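PDB 5D8M: metagenomic carboxyl esterase MGS0156 from Uncultured organism, which probably hydrolyses carboxylic ester bonds, acting as a carboxyl esterase with a parallel sheet like that of alpha/beta hydrolases. Local coordinates for residues A[94-97]-A[98-101]; A[145-148]-A[149-152]; A[251-254]-A[255-258]. One frame throughout, in Å; residues are numbered along the deposited sequence.

In the fold
All three interactions are local turns in connections of one parallel sheet, whose strand order is consistent with an alpha/beta-hydrolase fold. They come in series along the chain. Interaction 1 (94-101) lies in the loop after strand 87-92. Interaction 2 (145-152) joins helix 132-143 to strand 151-157, the neighbour of 87-92 in the sheet. Interaction 3 (251-258) follows strand 244-248. None touches another. Centres of interactions 1 and 2 are 26 Å apart, and those of 1 and 3 are 22 Å apart. Interactions 2 and 3 lie on opposite sides of the chain's centre, 38 Å between centres. The turns thus shape separate entries to and exits from the sheet.

Interaction 1 (A[94-97]-A[98-101]); sequences GLLA and ECVS
Leu96 O accepts two weak hydrogen bonds where the loop after strand 87-92 tightens into a short 3-10 segment. One comes from Cys99 N at 3.0 Å, the other from Val100 N at 3.4 Å. Val100 N also donates to Ala97 O at 3.1 Å, from above the carbonyl plane. The close part of the contact is here, where the peptide groups of Leu96 and Ala97 crowd Cys99 N and Val100 N; the bond to Ala97 O is the firm one. Val100 CG2 lies 3.5 Å from Ala97 O. A type II beta turn from Gly94 to Ala97 comes just before. One water joins that turn to the 3-10 segment, donating to Gly94 O at 2.7 Å and accepting from Glu98 N at 3.1 Å.

The loose side belongs to Leu96, which is exposed. With SG beside its own backbone N (chi1 -51°), Cys99 turns the sulfur to Leu96 CD2, 3.8 Å away. The carboxylate of buried Glu98 leads elsewhere: OE2 forms a salt bridge with Arg125, and OE1 accepts from Gly128 N. Cys99 SG is bonded to Cys213 SG. The 3-10 segment is therefore pinned twice, by the salt bridge of the buried Glu98 and by the disulfide, while its own backbone bonds are mostly weak.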
loop_
_atom_site.group_PDB
_atom_site.type_symbol
_atom_site.label_atom_id
_atom_site.label_comp_id
_atom_site.label_asym_id
_atom_site.label_seq_id
_atom_site.Cartn_x
_atom_site.Cartn_y
_atom_site.Cartn_z
ATOM N N GLY A 94 2.970 6.196 3.495
ATOM C CA GLY A 94 3.834 6.560 2.390
ATOM C C GLY A 94 4.269 8.014 2.292
ATOM O O GLY A 94 4.366 8.725 3.286
ATOM N N LEU A 95 4.568 8.427 1.060
ATOM C CA LEU A 95 5.089 9.743 0.765
ATOM C C LEU A 95 4.114 10.835 1.212
ATOM O O LEU A 95 2.930 10.778 0.892
ATOM C CB LEU A 95 5.361 9.871 -0.746
ATOM C CG LEU A 95 6.139 11.094 -1.232
ATOM C CD1 LEU A 95 7.567 10.994 -0.729
ATOM C CD2 LEU A 95 6.108 11.159 -2.753
ATOM N N LEU A 96 4.628 11.816 1.949
ATOM C CA LEU A 96 3.861 12.981 2.397
ATOM C C LEU A 96 2.804 12.673 3.463
ATOM O O LEU A 96 2.110 13.575 3.911
ATOM C CB LEU A 96 3.175 13.674 1.207
ATOM C CG LEU A 96 4.113 14.367 0.221
ATOM C CD1 LEU A 96 3.311 15.176 -0.800
ATOM C CD2 LEU A 96 5.088 15.273 0.961
ATOM N N ALA A 97 2.676 11.416 3.884
ATOM C CA ALA A 97 1.641 11.084 4.869
ATOM C C ALA A 97 1.887 11.846 6.169
ATOM O O ALA A 97 0.956 12.406 6.796
ATOM C CB ALA A 97 1.598 9.577 5.107
ATOM N N GLU A 98 3.161 11.938 6.525
ATOM C CA GLU A 98 3.546 12.635 7.743
ATOM C C GLU A 98 3.117 14.088 7.694
ATOM O O GLU A 98 2.718 14.657 8.707
ATOM C CB GLU A 98 5.063 12.543 7.958
ATOM C CG GLU A 98 5.526 13.145 9.290
ATOM C CD GLU A 98 7.047 13.157 9.420
ATOM O OE1 GLU A 98 7.739 13.267 8.376
ATOM O OE2 GLU A 98 7.546 13.067 10.559
ATOM N N CYS A 99 3.192 14.687 6.503
ATOM C CA CYS A 99 2.860 16.092 6.325
ATOM C C CYS A 99 1.357 16.394 6.473
ATOM O O CYS A 99 0.963 17.537 6.743
ATOM C CB CYS A 99 3.347 16.553 4.940
ATOM S SG CYS A 99 5.104 16.133 4.623
ATOM N N VAL A 100 0.504 15.400 6.271
ATOM C CA VAL A 100 -0.932 15.644 6.396
ATOM C C VAL A 100 -1.507 14.926 7.614
ATOM O O VAL A 100 -2.703 14.660 7.663
ATOM C CB VAL A 100 -1.718 15.219 5.103
ATOM C CG1 VAL A 100 -1.291 16.104 3.915
ATOM C CG2 VAL A 100 -1.532 13.750 4.780
ATOM N N SER A 101 -0.655 14.630 8.601
ATOM C CA SER A 101 -1.097 13.880 9.777
ATOM C C SER A 101 -2.252 14.535 10.539
ATOM O O SER A 101 -3.011 13.844 11.198
ATOM C CB SER A 101 0.061 13.647 10.748
ATOM O OG SER A 101 0.524 14.873 11.272
HETATM O O HOH W 1 4.942 9.503 5.854
#

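Interaction 2 (A[145-148]-A[149-152]); sequences KLPE and NDTI
Pro147 and Asp150 close a type I beta turn, with Asp150 N donating to Pro147 O at 3.3 Å and an N-H...O angle of 159°. The turn links helix 132-143 to strand 151-157, an interior strand of the parallel sheet. In an alpha/beta-hydrolase fold such a strand would lead to the nucleophile elbow. The bond is fairly straight at the hydrogen, but the donor stands above the carbonyl plane of Pro147. Pro147 O also takes a weak hydrogen bond from Arg177.

The side chains of Pro147 and Asp150 cross at a slant on one side of the turn. The carboxylate oxygen Asp150 OD2 lies along the proline ring, 3.5 Å from Pro147 CD and 3.6 Å from Pro147 CG. Asp150 CG sits beside its own backbone N, anti to the carbonyl carbon (chi1 -78°), which brings OD2 to the ring. The same oxygen forms a salt bridge with Arg88 of strand 87-92, outside the turn. The bridge to Arg88 probably fixes how the carboxylate is turned and offsets its charge beside an apolar ring.

Glu148 and Asn149 occupy the exposed corner of the turn. The side chain of Glu148 runs outward, extended beyond CG. On the inner side Leu146 and Ile152 reach toward each other. Both also touch Val90 of strand 87-92, so the residues flanking the turn pack together against that strand. Ile152 is buried. Its contact with Leu146 is made by the branch ends, Leu146 CD1 to Ile152 CD1, at 3.8 Å.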
loop_
_atom_site.group_PDB
_atom_site.type_symbol
_atom_site.label_atom_id
_atom_site.label_comp_id
_atom_site.label_asym_id
_atom_site.label_seq_id
_atom_site.Cartn_x
_atom_site.Cartn_y
_atom_site.Cartn_z
ATOM N N LYS A 145 10.724 -2.837 19.541
ATOM C CA LYS A 145 10.133 -2.519 20.836
ATOM C C LYS A 145 8.737 -3.119 21.025
ATOM O O LYS A 145 8.130 -2.952 22.071
ATOM C CB LYS A 145 10.069 -0.996 21.021
ATOM C CG LYS A 145 11.435 -0.332 21.069
ATOM C CD LYS A 145 11.288 1.172 21.271
ATOM C CE LYS A 145 12.638 1.880 21.274
ATOM N NZ LYS A 145 13.272 1.853 19.941
ATOM N N LEU A 146 8.225 -3.787 20.001
ATOM C CA LEU A 146 6.905 -4.412 20.070
ATOM C C LEU A 146 7.029 -5.702 20.876
ATOM O O LEU A 146 8.109 -6.269 20.929
ATOM C CB LEU A 146 6.363 -4.674 18.662
ATOM C CG LEU A 146 5.970 -3.421 17.878
ATOM C CD1 LEU A 146 5.524 -3.741 16.473
ATOM C CD2 LEU A 146 4.877 -2.643 18.631
ATOM N N PRO A 147 5.932 -6.152 21.523
ATOM C CA PRO A 147 5.969 -7.373 22.339
ATOM C C PRO A 147 6.463 -8.582 21.538
ATOM O O PRO A 147 6.051 -8.783 20.398
ATOM C CB PRO A 147 4.507 -7.559 22.767
ATOM C CG PRO A 147 3.906 -6.179 22.664
ATOM C CD PRO A 147 4.578 -5.567 21.471
ATOM N N GLU A 148 7.344 -9.367 22.145
ATOM C CA GLU A 148 7.999 -10.492 21.477
ATOM C C GLU A 148 7.054 -11.579 20.981
ATOM O O GLU A 148 7.332 -12.214 19.969
ATOM C CB GLU A 148 9.027 -11.127 22.416
ATOM C CG GLU A 148 10.432 -10.594 22.240
ATOM C CD GLU A 148 11.409 -11.199 23.235
ATOM O OE1 GLU A 148 10.961 -11.710 24.288
ATOM O OE2 GLU A 148 12.628 -11.166 22.961
ATOM N N ASN A 149 5.947 -11.789 21.684
ATOM C CA ASN A 149 5.016 -12.863 21.344
ATOM C C ASN A 149 4.013 -12.515 20.236
ATOM O O ASN A 149 3.264 -13.388 19.775
ATOM C CB ASN A 149 4.254 -13.301 22.587
ATOM C CG ASN A 149 5.140 -14.040 23.573
ATOM O OD1 ASN A 149 6.078 -14.733 23.174
ATOM N ND2 ASN A 149 4.852 -13.894 24.865
ATOM N N ASP A 150 3.997 -11.249 19.818
ATOM C CA ASP A 150 3.084 -10.819 18.768
ATOM C C ASP A 150 3.533 -11.367 17.431
ATOM O O ASP A 150 4.727 -11.433 17.148
ATOM C CB ASP A 150 3.000 -9.291 18.682
ATOM C CG ASP A 150 2.115 -8.680 19.763
ATOM O OD1 ASP A 150 1.447 -9.426 20.503
ATOM O OD2 ASP A 150 2.058 -7.431 19.831
ATOM N N THR A 151 2.580 -11.754 16.603
ATOM C CA THR A 151 2.910 -12.084 15.227
ATOM C C THR A 151 2.821 -10.820 14.361
ATOM O O THR A 151 1.757 -10.209 14.222
ATOM C CB THR A 151 2.003 -13.209 14.697
ATOM O OG1 THR A 151 2.190 -14.375 15.510
ATOM C CG2 THR A 151 2.384 -13.555 13.281
ATOM N N ILE A 152 3.962 -10.410 13.816
ATOM C CA ILE A 152 4.073 -9.133 13.127
ATOM C C ILE A 152 3.642 -9.230 11.660
ATOM O O ILE A 152 4.220 -9.997 10.878
ATOM C CB ILE A 152 5.516 -8.599 13.206
ATOM C CG1 ILE A 152 5.898 -8.362 14.669
ATOM C CG2 ILE A 152 5.663 -7.333 12.378
ATOM C CD1 ILE A 152 5.005 -7.326 15.381
#

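Interaction 3 (A[251-254]-A[255-258]); sequences FASR and EETS
Thr257 reaches back to Ser253 across two overlapping backbone turns in the loop after strand 244-248. The strand belongs to a parallel sheet consistent with an alpha/beta-hydrolase fold, and the loop leads on to helix 262-269. Each turn is closed by a bond from residue i+3 to residue i. Thr257 N gives the firmer one, to Arg254 O at 3.1 Å, with an N-H...O angle of 152°. Glu256 N gives a weak one to Ser253 O.

The side chain of Thr257 starts close against both carbonyls. Its CB lies 3.3 Å from Arg254 O and 3.5 Å from Ser253 O. From there OG1 is carried to the side of the backbone N, anti to the carbonyl carbon (chi1 -66°), while CG2 takes the position anti to N. At the tip OG1 donates to Ser253 O at 2.7 Å, from above the carbonyl plane. The CB of Ala252 packs near the same hydroxyl. Ser253 O thus holds two donors, Thr257 OG1 and Glu256 N. A valine in place of Thr257 would probably take from Ser253 O its short hydroxyl donor, with the weak bond from Glu256 N remaining, and deprive a bridging water of its acceptor.

Ser253 OG works on the other side. It accepts a second weak bond from Glu256 N at 3.4 Å, and a water links it to Glu255 OE1. The Arg254 side chain leaves the turn extended and its NH1 forms a salt bridge with Asp266 of helix 262-269. Arg254 O also accepts from Arg262 NE. Beside the threonine hydroxyl, a water donates to Thr257 OG1 at 2.9 Å and accepts from Ala252 N at 3.0 Å.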
loop_
_atom_site.group_PDB
_atom_site.type_symbol
_atom_site.label_atom_id
_atom_site.label_comp_id
_atom_site.label_asym_id
_atom_site.label_seq_id
_atom_site.Cartn_x
_atom_site.Cartn_y
_atom_site.Cartn_z
ATOM N N PHE A 251 -7.219 0.598 -8.354
ATOM C CA PHE A 251 -7.521 1.573 -9.381
ATOM C C PHE A 251 -9.015 1.813 -9.397
ATOM O O PHE A 251 -9.792 0.955 -8.988
ATOM C CB PHE A 251 -7.007 1.117 -10.763
ATOM C CG PHE A 251 -7.679 -0.122 -11.317
ATOM C CD1 PHE A 251 -7.157 -1.390 -11.070
ATOM C CD2 PHE A 251 -8.796 -0.013 -12.123
ATOM C CE1 PHE A 251 -7.762 -2.524 -11.602
ATOM C CE2 PHE A 251 -9.403 -1.138 -12.666
ATOM C CZ PHE A 251 -8.889 -2.399 -12.405
ATOM N N ALA A 252 -9.404 2.994 -9.856
ATOM C CA ALA A 252 -10.795 3.338 -10.052
ATOM C C ALA A 252 -10.930 3.956 -11.433
ATOM O O ALA A 252 -9.931 4.311 -12.049
ATOM C CB ALA A 252 -11.273 4.304 -8.979
ATOM N N SER A 253 -12.160 4.101 -11.914
ATOM C CA SER A 253 -12.390 4.793 -13.170
ATOM C C SER A 253 -11.983 6.233 -12.971
ATOM O O SER A 253 -11.834 6.680 -11.831
ATOM C CB SER A 253 -13.854 4.700 -13.598
ATOM O OG SER A 253 -14.682 5.341 -12.636
ATOM N N ARG A 254 -11.818 6.968 -14.068
ATOM C CA ARG A 254 -11.451 8.371 -13.959
ATOM C C ARG A 254 -12.451 9.169 -13.120
ATOM O O ARG A 254 -12.065 9.963 -12.269
ATOM C CB ARG A 254 -11.323 8.994 -15.344
ATOM C CG ARG A 254 -10.739 10.369 -15.283
ATOM C CD ARG A 254 -10.616 10.994 -16.644
ATOM N NE ARG A 254 -9.786 12.190 -16.561
ATOM C CZ ARG A 254 -10.214 13.396 -16.183
ATOM N NH1 ARG A 254 -9.358 14.414 -16.156
ATOM N NH2 ARG A 254 -11.483 13.594 -15.837
ATOM N N GLU A 255 -13.740 8.931 -13.328
ATOM C CA GLU A 255 -14.749 9.699 -12.614
ATOM C C GLU A 255 -14.849 9.336 -11.124
ATOM O O GLU A 255 -15.345 10.135 -10.339
ATOM C CB GLU A 255 -16.121 9.545 -13.291
ATOM C CG GLU A 255 -16.825 8.227 -13.076
ATOM C CD GLU A 255 -18.266 8.247 -13.588
ATOM O OE1 GLU A 255 -19.055 7.361 -13.185
ATOM O OE2 GLU A 255 -18.615 9.141 -14.394
ATOM N N GLU A 256 -14.382 8.149 -10.734
ATOM C CA GLU A 256 -14.344 7.793 -9.309
ATOM C C GLU A 256 -12.961 7.999 -8.701
ATOM O O GLU A 256 -12.654 7.496 -7.613
ATOM C CB GLU A 256 -14.805 6.350 -9.102
ATOM C CG GLU A 256 -16.277 6.115 -9.498
ATOM C CD GLU A 256 -17.273 7.018 -8.746
ATOM O OE1 GLU A 256 -17.008 7.395 -7.580
ATOM O OE2 GLU A 256 -18.342 7.350 -9.324
ATOM N N THR A 257 -12.130 8.756 -9.403
ATOM C CA THR A 257 -10.793 9.102 -8.950
ATOM C C THR A 257 -10.845 10.561 -8.442
ATOM O O THR A 257 -11.432 11.412 -9.098
ATOM C CB THR A 257 -9.747 8.934 -10.104
ATOM O OG1 THR A 257 -9.630 7.542 -10.475
ATOM C CG2 THR A 257 -8.374 9.455 -9.701
ATOM N N SER A 258 -10.281 10.816 -7.261
ATOM C CA SER A 258 -10.274 12.152 -6.652
ATOM C C SER A 258 -9.751 13.248 -7.575
ATOM O O SER A 258 -8.783 13.039 -8.290
ATOM C CB SER A 258 -9.416 12.151 -5.364
ATOM O OG SER A 258 -10.003 11.361 -4.353
HETATM O O HOH W 2 -7.696 5.458 -10.041
HETATM O O HOH W 3 -17.334 4.678 -12.959
#